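Long-range contacts in cell envelope-related transcriptional attenuator domain-containing protein (Eubacterium siraeum, PDB 4OBM), which is of unknown function but belongs to the LytR-CpsA-Psr family, whose members probably attach glycopolymers to the bacterial cell wall: residues S25-K36 with L92-K102; S185-I193 with Y209-L220. One frame throughout, in Å; residues are numbered along the deposited sequence. Where two conformers were deposited one is given.

Contact 1: S25-K36 with L92-K102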
loop_
_atom_site.group_PDB
_atom_site.type_symbol
_atom_site.label_atom_id
_atom_site.label_comp_id
_atom_site.label_asym_id
_atom_site.label_seq_id
_atom_site.Cartn_x
_atom_site.Cartn_y
_atom_site.Cartn_z
ATOM N N SER A 25 1.365 -9.786 -3.387
ATOM C CA SER A 25 1.436 -8.802 -2.318
ATOM C C SER A 25 2.802 -8.143 -2.318
ATOM O O SER A 25 3.798 -8.773 -2.684
ATOM C CB SER A 25 1.136 -9.421 -0.962
ATOM O OG SER A 25 -0.260 -9.581 -0.776
ATOM N N VAL A 26 2.821 -6.844 -1.972
ATOM C CA VAL A 26 4.004 -5.983 -1.875
ATOM C C VAL A 26 3.891 -5.173 -0.604
ATOM O O VAL A 26 2.867 -4.513 -0.370
ATOM C CB VAL A 26 4.208 -5.042 -3.107
ATOM C CG1 VAL A 26 5.437 -4.128 -2.929
ATOM C CG2 VAL A 26 4.297 -5.823 -4.421
ATOM N N LEU A 27 4.940 -5.205 0.214
ATOM C CA LEU A 27 5.006 -4.372 1.394
ATOM C C LEU A 27 5.597 -3.043 0.982
ATOM O O LEU A 27 6.691 -3.007 0.444
ATOM C CB LEU A 27 5.826 -5.013 2.526
ATOM C CG LEU A 27 6.128 -4.100 3.723
ATOM C CD1 LEU A 27 4.867 -3.778 4.502
ATOM C CD2 LEU A 27 7.181 -4.721 4.617
HETATM N N MSE A 28 4.867 -1.947 1.224
HETATM C CA MSE A 28 5.356 -0.622 0.884
HETATM C C MSE A 28 5.581 0.147 2.139
HETATM O O MSE A 28 4.768 0.072 3.067
HETATM C CB MSE A 28 4.399 0.080 -0.057
HETATM C CG MSE A 28 4.391 -0.578 -1.434
HETATM SE SE MSE A 28 3.164 0.192 -2.652
HETATM C CE MSE A 28 1.551 0.523 -1.531
ATOM N N THR A 29 6.747 0.815 2.214
ATOM C CA THR A 29 7.152 1.559 3.403
ATOM C C THR A 29 7.683 2.932 2.987
ATOM O O THR A 29 8.108 3.113 1.849
ATOM C CB THR A 29 8.192 0.762 4.247
ATOM O OG1 THR A 29 9.490 0.860 3.664
ATOM C CG2 THR A 29 7.814 -0.707 4.450
ATOM N N LEU A 30 7.660 3.885 3.909
ATOM C CA LEU A 30 8.123 5.225 3.625
ATOM C C LEU A 30 9.004 5.732 4.749
ATOM O O LEU A 30 8.635 5.646 5.919
ATOM C CB LEU A 30 6.919 6.171 3.401
ATOM C CG LEU A 30 7.217 7.678 3.311
ATOM C CD1 LEU A 30 8.032 8.024 2.048
ATOM C CD2 LEU A 30 5.959 8.484 3.406
ATOM N N SER A 31 10.164 6.271 4.346
ATOM C CA SER A 31 11.167 6.871 5.216
ATOM C C SER A 31 11.351 8.318 4.799
ATOM O O SER A 31 11.002 8.657 3.684
ATOM C CB SER A 31 12.480 6.098 5.106
ATOM O OG SER A 31 13.500 6.674 5.903
ATOM N N ALA A 32 11.913 9.171 5.675
ATOM C CA ALA A 32 12.137 10.567 5.309
ATOM C C ALA A 32 13.236 10.638 4.232
ATOM O O ALA A 32 13.145 11.431 3.295
ATOM C CB ALA A 32 12.527 11.373 6.544
ATOM N N ASP A 33 14.235 9.745 4.346
ATOM C CA ASP A 33 15.410 9.635 3.482
ATOM C C ASP A 33 16.056 8.243 3.640
ATOM O O ASP A 33 15.573 7.448 4.447
ATOM C CB ASP A 33 16.414 10.762 3.832
ATOM C CG ASP A 33 16.801 10.841 5.300
ATOM O OD1 ASP A 33 17.072 9.778 5.907
ATOM O OD2 ASP A 33 16.876 11.968 5.830
ATOM N N ASN A 34 17.167 7.963 2.922
ATOM C CA ASN A 34 17.861 6.657 2.926
ATOM C C ASN A 34 18.602 6.290 4.257
ATOM O O ASN A 34 19.053 5.151 4.419
ATOM C CB ASN A 34 18.856 6.594 1.778
ATOM C CG ASN A 34 18.237 6.577 0.399
ATOM O OD1 ASN A 34 18.645 7.331 -0.487
ATOM N ND2 ASN A 34 17.298 5.662 0.155
ATOM N N ASP A 35 18.726 7.230 5.186
ATOM C CA ASP A 35 19.398 6.961 6.448
ATOM C C ASP A 35 18.435 6.513 7.542
ATOM O O ASP A 35 18.823 5.724 8.402
ATOM C CB ASP A 35 20.154 8.208 6.915
ATOM C CG ASP A 35 21.195 8.713 5.930
ATOM O OD1 ASP A 35 21.918 7.868 5.333
ATOM O OD2 ASP A 35 21.345 9.948 5.816
ATOM N N LYS A 36 17.190 7.003 7.503
ATOM C CA LYS A 36 16.179 6.766 8.529
ATOM C C LYS A 36 15.336 5.517 8.306
ATOM O O LYS A 36 15.146 5.056 7.182
ATOM C CB LYS A 36 15.244 7.982 8.659
ATOM C CG LYS A 36 15.890 9.149 9.368
ATOM C CD LYS A 36 15.390 10.472 8.852
ATOM C CE LYS A 36 16.220 11.629 9.357
ATOM N NZ LYS A 36 17.646 11.589 8.886
ATOM N N LEU A 92 -1.083 -14.389 3.658
ATOM C CA LEU A 92 -0.533 -13.838 2.428
ATOM C C LEU A 92 0.856 -14.370 2.210
ATOM O O LEU A 92 1.487 -14.840 3.161
ATOM C CB LEU A 92 -0.481 -12.293 2.480
ATOM C CG LEU A 92 -1.800 -11.501 2.482
ATOM C CD1 LEU A 92 -1.533 -10.032 2.739
ATOM C CD2 LEU A 92 -2.556 -11.667 1.168
ATOM N N SER A 93 1.350 -14.257 0.966
ATOM C CA SER A 93 2.690 -14.650 0.546
ATOM C C SER A 93 3.449 -13.370 0.118
ATOM O O SER A 93 3.571 -13.094 -1.078
ATOM C CB SER A 93 2.591 -15.677 -0.582
ATOM O OG SER A 93 3.857 -15.994 -1.133
ATOM N N ILE A 94 3.903 -12.562 1.107
ATOM C CA ILE A 94 4.591 -11.265 0.894
ATOM C C ILE A 94 6.104 -11.450 0.936
ATOM O O ILE A 94 6.658 -11.732 1.994
ATOM C CB ILE A 94 4.135 -10.175 1.933
ATOM C CG1 ILE A 94 2.616 -10.254 2.236
ATOM C CG2 ILE A 94 4.557 -8.755 1.491
ATOM C CD1 ILE A 94 2.181 -9.715 3.581
ATOM N N ASN A 95 6.771 -11.288 -0.207
ATOM C CA ASN A 95 8.228 -11.432 -0.322
ATOM C C ASN A 95 8.848 -10.134 -0.836
ATOM O O ASN A 95 10.003 -9.833 -0.530
ATOM C CB ASN A 95 8.596 -12.591 -1.282
ATOM C CG ASN A 95 7.801 -13.876 -1.130
ATOM O OD1 ASN A 95 7.228 -14.394 -2.097
ATOM N ND2 ASN A 95 7.785 -14.454 0.070
ATOM N N LYS A 96 8.082 -9.388 -1.664
ATOM C CA LYS A 96 8.556 -8.164 -2.289
ATOM C C LYS A 96 8.149 -6.929 -1.525
ATOM O O LYS A 96 7.102 -6.877 -0.861
ATOM C CB LYS A 96 8.111 -8.065 -3.756
ATOM C CG LYS A 96 8.640 -9.178 -4.674
ATOM C CD LYS A 96 10.163 -9.404 -4.574
ATOM C CE LYS A 96 10.600 -10.540 -5.468
ATOM N NZ LYS A 96 12.070 -10.588 -5.618
ATOM N N TYR A 97 9.032 -5.938 -1.576
ATOM C CA TYR A 97 8.798 -4.680 -0.880
ATOM C C TYR A 97 9.351 -3.509 -1.664
ATOM O O TYR A 97 10.236 -3.700 -2.500
ATOM C CB TYR A 97 9.443 -4.715 0.526
ATOM C CG TYR A 97 10.947 -4.875 0.516
ATOM C CD1 TYR A 97 11.788 -3.772 0.363
ATOM C CD2 TYR A 97 11.533 -6.122 0.711
ATOM C CE1 TYR A 97 13.170 -3.921 0.312
ATOM C CE2 TYR A 97 12.915 -6.277 0.700
ATOM C CZ TYR A 97 13.732 -5.172 0.512
ATOM O OH TYR A 97 15.095 -5.343 0.500
ATOM N N ILE A 98 8.873 -2.292 -1.342
ATOM C CA ILE A 98 9.397 -1.028 -1.864
ATOM C C ILE A 98 9.575 -0.073 -0.681
ATOM O O ILE A 98 8.596 0.251 -0.016
ATOM C CB ILE A 98 8.550 -0.344 -2.998
ATOM C CG1 ILE A 98 8.211 -1.304 -4.166
ATOM C CG2 ILE A 98 9.264 0.949 -3.508
ATOM C CD1 ILE A 98 7.065 -0.816 -5.024
ATOM N N ARG A 99 10.790 0.386 -0.423
ATOM C CA ARG A 99 10.964 1.403 0.608
ATOM C C ARG A 99 11.149 2.717 -0.098
ATOM O O ARG A 99 12.156 2.920 -0.786
ATOM C CB ARG A 99 12.128 1.118 1.581
ATOM C CG ARG A 99 12.376 2.307 2.531
ATOM C CD ARG A 99 13.698 2.216 3.259
ATOM N NE ARG A 99 13.715 1.024 4.093
ATOM C CZ ARG A 99 14.617 0.754 5.020
ATOM N NH1 ARG A 99 15.607 1.611 5.263
ATOM N NH2 ARG A 99 14.540 -0.366 5.714
ATOM N N PHE A 100 10.150 3.590 0.034
ATOM C CA PHE A 100 10.184 4.923 -0.547
ATOM C C PHE A 100 10.874 5.864 0.396
ATOM O O PHE A 100 10.955 5.579 1.584
ATOM C CB PHE A 100 8.751 5.438 -0.809
ATOM C CG PHE A 100 8.016 4.747 -1.927
ATOM C CD1 PHE A 100 8.251 5.094 -3.255
ATOM C CD2 PHE A 100 7.058 3.774 -1.654
ATOM C CE1 PHE A 100 7.578 4.446 -4.291
ATOM C CE2 PHE A 100 6.380 3.132 -2.692
ATOM C CZ PHE A 100 6.640 3.476 -4.002
ATOM N N THR A 101 11.336 7.004 -0.123
ATOM C CA THR A 101 11.840 8.105 0.691
ATOM C C THR A 101 10.932 9.302 0.399
ATOM O O THR A 101 10.092 9.218 -0.516
ATOM C CB THR A 101 13.304 8.404 0.404
ATOM O OG1 THR A 101 13.375 8.899 -0.933
ATOM C CG2 THR A 101 14.233 7.179 0.636
ATOM N N LYS A 102 11.123 10.438 1.102
ATOM C CA LYS A 102 10.307 11.620 0.787
ATOM C C LYS A 102 10.466 11.957 -0.696
ATOM O O LYS A 102 9.477 12.194 -1.391
ATOM C CB LYS A 102 10.683 12.825 1.675
ATOM C CG LYS A 102 10.083 14.144 1.222
ATOM C CD LYS A 102 10.371 15.241 2.181
ATOM C CE LYS A 102 9.800 16.554 1.683
ATOM N NZ LYS A 102 9.903 17.615 2.719
HETATM O O HOH W 1 5.485 -10.675 -2.498
HETATM O O HOH W 2 2.756 -12.352 -3.361
HETATM O O HOH W 3 16.062 4.294 4.606
#

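Contact 2: S185-I193 with Y209-L220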
loop_
_atom_site.group_PDB
_atom_site.type_symbol
_atom_site.label_atom_id
_atom_site.label_comp_id
_atom_site.label_asym_id
_atom_site.label_seq_id
_atom_site.Cartn_x
_atom_site.Cartn_y
_atom_site.Cartn_z
ATOM N N SER A 185 -1.882 2.139 -19.862
ATOM C CA SER A 185 -1.315 1.123 -20.755
ATOM C C SER A 185 -0.082 0.471 -20.129
ATOM O O SER A 185 0.454 0.987 -19.140
ATOM C CB SER A 185 -0.944 1.748 -22.098
ATOM O OG SER A 185 0.112 2.687 -21.963
ATOM N N SER A 186 0.376 -0.650 -20.719
ATOM C CA SER A 186 1.590 -1.327 -20.271
ATOM C C SER A 186 2.814 -0.427 -20.560
ATOM O O SER A 186 3.749 -0.434 -19.772
ATOM C CB SER A 186 1.735 -2.699 -20.920
ATOM O OG SER A 186 1.890 -2.595 -22.324
ATOM N N LYS A 187 2.756 0.392 -21.635
ATOM C CA LYS A 187 3.801 1.354 -22.028
ATOM C C LYS A 187 3.997 2.406 -20.921
ATOM O O LYS A 187 5.142 2.705 -20.559
ATOM C CB LYS A 187 3.436 2.027 -23.369
ATOM C CG LYS A 187 4.558 2.858 -23.981
ATOM C CD LYS A 187 4.217 3.327 -25.387
ATOM C CE LYS A 187 5.448 3.836 -26.100
ATOM N NZ LYS A 187 5.833 2.971 -27.254
ATOM N N THR A 188 2.880 2.957 -20.389
ATOM C CA THR A 188 2.866 3.931 -19.292
ATOM C C THR A 188 3.366 3.254 -18.008
ATOM O O THR A 188 4.287 3.762 -17.366
ATOM C CB THR A 188 1.455 4.511 -19.125
ATOM O OG1 THR A 188 1.104 5.259 -20.293
ATOM C CG2 THR A 188 1.332 5.405 -17.920
ATOM N N LEU A 189 2.785 2.087 -17.661
ATOM C CA LEU A 189 3.190 1.300 -16.497
ATOM C C LEU A 189 4.673 0.916 -16.561
ATOM O O LEU A 189 5.290 0.749 -15.498
ATOM C CB LEU A 189 2.333 0.028 -16.371
ATOM C CG LEU A 189 0.935 0.179 -15.783
ATOM C CD1 LEU A 189 0.221 -1.158 -15.788
ATOM C CD2 LEU A 189 0.974 0.747 -14.356
ATOM N N ASP A 190 5.240 0.776 -17.800
ATOM C CA ASP A 190 6.662 0.468 -18.025
ATOM C C ASP A 190 7.540 1.614 -17.540
ATOM O O ASP A 190 8.665 1.361 -17.110
ATOM C CB ASP A 190 6.976 0.182 -19.506
ATOM C CG ASP A 190 6.553 -1.172 -20.034
ATOM O OD1 ASP A 190 6.399 -2.114 -19.218
ATOM O OD2 ASP A 190 6.351 -1.285 -21.253
ATOM N N GLU A 191 7.034 2.876 -17.629
ATOM C CA GLU A 191 7.758 4.051 -17.126
ATOM C C GLU A 191 7.732 4.048 -15.594
ATOM O O GLU A 191 8.701 4.450 -14.967
ATOM C CB GLU A 191 7.157 5.377 -17.637
ATOM C CG GLU A 191 7.058 5.542 -19.149
ATOM C CD GLU A 191 5.982 6.499 -19.651
ATOM O OE1 GLU A 191 5.315 7.161 -18.819
ATOM O OE2 GLU A 191 5.790 6.566 -20.888
ATOM N N TYR A 192 6.619 3.616 -14.994
ATOM C CA TYR A 192 6.500 3.627 -13.534
ATOM C C TYR A 192 7.443 2.585 -12.926
ATOM O O TYR A 192 8.254 2.933 -12.076
ATOM C CB TYR A 192 5.038 3.427 -13.069
ATOM C CG TYR A 192 4.025 4.406 -13.648
ATOM C CD1 TYR A 192 4.413 5.668 -14.095
ATOM C CD2 TYR A 192 2.679 4.083 -13.713
ATOM C CE1 TYR A 192 3.499 6.544 -14.674
ATOM C CE2 TYR A 192 1.748 4.967 -14.257
ATOM C CZ TYR A 192 2.160 6.209 -14.710
ATOM O OH TYR A 192 1.231 7.100 -15.208
ATOM N N ILE A 193 7.402 1.349 -13.437
ATOM C CA ILE A 193 8.253 0.266 -12.975
ATOM C C ILE A 193 9.737 0.528 -13.266
ATOM O O ILE A 193 10.580 0.113 -12.463
ATOM C CB ILE A 193 7.798 -1.119 -13.503
ATOM C CG1 ILE A 193 8.264 -2.237 -12.545
ATOM C CG2 ILE A 193 8.221 -1.382 -14.943
ATOM C CD1 ILE A 193 7.596 -2.188 -11.140
ATOM N N TYR A 209 7.716 -8.010 -12.360
ATOM C CA TYR A 209 6.789 -7.135 -13.073
ATOM C C TYR A 209 6.286 -7.803 -14.377
ATOM O O TYR A 209 5.074 -7.793 -14.606
ATOM C CB TYR A 209 7.446 -5.767 -13.373
ATOM C CG TYR A 209 6.677 -4.908 -14.360
ATOM C CD1 TYR A 209 5.630 -4.090 -13.939
ATOM C CD2 TYR A 209 7.039 -4.864 -15.707
ATOM C CE1 TYR A 209 4.952 -3.263 -14.836
ATOM C CE2 TYR A 209 6.355 -4.059 -16.613
ATOM C CZ TYR A 209 5.330 -3.241 -16.169
ATOM O OH TYR A 209 4.665 -2.439 -17.064
ATOM N N ASP A 210 7.207 -8.377 -15.215
ATOM C CA ASP A 210 6.902 -9.013 -16.503
ATOM C C ASP A 210 5.948 -10.216 -16.400
ATOM O O ASP A 210 5.295 -10.571 -17.383
ATOM C CB ASP A 210 8.189 -9.480 -17.194
ATOM C CG ASP A 210 9.114 -8.369 -17.664
ATOM O OD1 ASP A 210 8.762 -7.169 -17.477
ATOM O OD2 ASP A 210 10.187 -8.688 -18.202
ATOM N N ALA A 211 5.909 -10.861 -15.240
ATOM C CA ALA A 211 5.059 -12.015 -15.005
ATOM C C ALA A 211 3.655 -11.586 -14.546
ATOM O O ALA A 211 2.716 -12.394 -14.617
ATOM C CB ALA A 211 5.710 -12.923 -13.966
ATOM N N LYS A 212 3.502 -10.304 -14.129
ATOM C CA LYS A 212 2.248 -9.779 -13.563
ATOM C C LYS A 212 1.577 -8.682 -14.377
ATOM O O LYS A 212 0.352 -8.606 -14.337
ATOM C CB LYS A 212 2.479 -9.251 -12.126
ATOM C CG LYS A 212 2.992 -10.299 -11.128
ATOM C CD LYS A 212 1.947 -11.333 -10.693
ATOM C CE LYS A 212 2.529 -12.723 -10.657
ATOM N NZ LYS A 212 2.209 -13.439 -9.399
ATOM N N VAL A 213 2.347 -7.842 -15.103
ATOM C CA VAL A 213 1.834 -6.713 -15.909
ATOM C C VAL A 213 0.583 -7.092 -16.782
ATOM O O VAL A 213 -0.349 -6.294 -16.845
ATOM C CB VAL A 213 2.934 -6.014 -16.756
ATOM C CG1 VAL A 213 3.547 -6.942 -17.819
ATOM C CG2 VAL A 213 2.407 -4.727 -17.375
ATOM N N LYS A 214 0.535 -8.298 -17.387
ATOM C CA LYS A 214 -0.629 -8.709 -18.196
ATOM C C LYS A 214 -1.906 -8.675 -17.364
ATOM O O LYS A 214 -2.893 -8.125 -17.832
ATOM C CB LYS A 214 -0.449 -10.092 -18.842
ATOM C CG LYS A 214 0.448 -10.062 -20.071
ATOM C CD LYS A 214 0.456 -11.390 -20.813
ATOM C CE LYS A 214 1.716 -11.586 -21.624
ATOM N NZ LYS A 214 1.834 -10.608 -22.737
ATOM N N ALA A 215 -1.874 -9.218 -16.132
ATOM C CA ALA A 215 -3.028 -9.190 -15.211
ATOM C C ALA A 215 -3.334 -7.766 -14.721
ATOM O O ALA A 215 -4.505 -7.405 -14.628
ATOM C CB ALA A 215 -2.772 -10.090 -14.016
ATOM N N ILE A 216 -2.277 -6.970 -14.385
ATOM C CA ILE A 216 -2.419 -5.583 -13.924
ATOM C C ILE A 216 -3.151 -4.765 -15.009
ATOM O O ILE A 216 -4.200 -4.200 -14.716
ATOM C CB ILE A 216 -1.050 -4.951 -13.522
ATOM C CG1 ILE A 216 -0.378 -5.734 -12.377
ATOM C CG2 ILE A 216 -1.212 -3.464 -13.155
ATOM C CD1 ILE A 216 1.129 -5.412 -12.134
ATOM N N VAL A 217 -2.645 -4.757 -16.256
ATOM C CA VAL A 217 -3.237 -4.012 -17.374
ATOM C C VAL A 217 -4.670 -4.503 -17.617
ATOM O O VAL A 217 -5.557 -3.662 -17.798
ATOM C CB VAL A 217 -2.364 -4.075 -18.649
ATOM C CG1 VAL A 217 -3.070 -3.452 -19.862
ATOM C CG2 VAL A 217 -1.010 -3.404 -18.418
ATOM N N TYR A 218 -4.915 -5.834 -17.538
ATOM C CA TYR A 218 -6.251 -6.388 -17.684
ATOM C C TYR A 218 -7.204 -5.751 -16.688
ATOM O O TYR A 218 -8.255 -5.274 -17.103
ATOM C CB TYR A 218 -6.276 -7.925 -17.522
ATOM C CG TYR A 218 -7.681 -8.503 -17.517
ATOM C CD1 TYR A 218 -8.450 -8.508 -16.357
ATOM C CD2 TYR A 218 -8.238 -9.044 -18.667
ATOM C CE1 TYR A 218 -9.762 -8.980 -16.360
ATOM C CE2 TYR A 218 -9.544 -9.536 -18.677
ATOM C CZ TYR A 218 -10.298 -9.512 -17.517
ATOM O OH TYR A 218 -11.572 -10.019 -17.500
ATOM N N THR A 219 -6.861 -5.791 -15.376
ATOM C CA THR A 219 -7.670 -5.279 -14.256
ATOM C C THR A 219 -7.962 -3.775 -14.387
ATOM O O THR A 219 -9.082 -3.349 -14.086
ATOM C CB THR A 219 -6.977 -5.626 -12.916
ATOM O OG1 THR A 219 -7.241 -6.998 -12.628
ATOM C CG2 THR A 219 -7.457 -4.779 -11.741
ATOM N N LEU A 220 -6.964 -2.984 -14.797
ATOM C CA LEU A 220 -7.097 -1.530 -14.931
ATOM C C LEU A 220 -7.832 -1.122 -16.226
ATOM O O LEU A 220 -8.350 -0.007 -16.297
ATOM C CB LEU A 220 -5.717 -0.848 -14.880
ATOM C CG LEU A 220 -4.862 -1.067 -13.641
ATOM C CD1 LEU A 220 -3.452 -0.555 -13.885
ATOM C CD2 LEU A 220 -5.480 -0.405 -12.404
#

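Contact 1: S25-K36 with L92-K102
Leu27 and Thr29 bond through their backbones to strand 94-100, which runs parallel to theirs. Leu27 N donates to Lys96 O (2.9 Å), and Leu27 O accepts from Ile98 N. Thr29 continues the pattern with Ile98 O and Phe100 N, and Ser31 N follows with Phe100 O. Packing is tight on both faces here. On one face, Val26 CG1 lies anti to the backbone N (chi1 178°) and meets Ile98 CG1 at 4.1 Å. Ile98 CG2 lies over a face of the Phe100 ring, towards its rim, while the selenium of Met28, a selenomethionine, comes to the ring edge. Leu30 CD1 touches Phe100 CB (3.9 Å). On the other face, Thr29 OG1 rests 3.4 Å from Arg99 CB. Glu79 OE2 binds this hydroxyl and forms a salt bridge with Arg99 NE, tying both strands to helix 70-90. The ends are looser and wetter. One water joins Ser25 N to Ser93 O, and another joins Ser25 O to Asn95 N. A third, in the guanidinium plane, accepts from Arg99 NH1 (2.8 Å) and donates to Lys36 O. The strands are parallel neighbours in the mixed sheet of a LytR-CpsA-Psr domain, with helix 70-90 against the Leu27 and Thr29 face.

Contact 2: S185-I193 with Y209-L220
Helix 186-199 packs against the short helices 206-210 and 213-220, with Leu189 as a knob in a hole formed by Tyr209, Ile216, Val217 and Leu220. The segments 186-193 and 213-220 cross at 122°. Leu189 CD1 does most of the filling. Leu189 CD1 lies 3.7 Å from Val217 CG2 and 3.8 Å from Ile216 CG2, with Leu220 CD1 a little further off. Ser186 CB adds a contact to Val217 CG2 at 3.8 Å. Phe181, from the preceding helix, touches both Leu189 and Leu220.

Tyr209 forms the other half of the contact. Its CG is anti to the backbone N (chi1 168°), and the ring reaches across to helix 186-199. Ile193 CG2 sits 3.5 Å above the centroid of the Tyr209 ring, only 6° off the normal, in a CH-pi contact. Val213 CB lies over the opposite face, towards the rim, so the ring is held between the two. Tyr209 OH donates to Asp190 OD1 (2.8 Å), arriving from above the carboxylate plane. An alanine in place of Tyr209 would probably leave Asp190 without this donor and open a gap between Ile193 and Val213. The contact is thus mainly apolar, with one directional bond, from Tyr209 OH, beside it. That bond may help to stabilise the Asp190 charge, which has Asp210, another acid, nearby.

In the fold
Both segments of contact 1 come earlier in the chain than those of contact 2. Their centres lie 20 Å apart, and their nearest atoms are about 6 Å apart without touching. Contact 1 lies in the mixed sheet, its centre about 9 Å from the centre of the chain. Contact 2 is further out, about 17 Å from the chain centre, among helices. Strand 201-202 connects the two regions. It follows helix 186-199, pairs with strand 94-100 at the sheet edge and leads into helix 206-210. Ile216 of contact 2 also touches Phe24 of strand 24-30. The sheet and the helical layer are therefore linked through strand 201-202 and by the packing of Ile216 on Phe24.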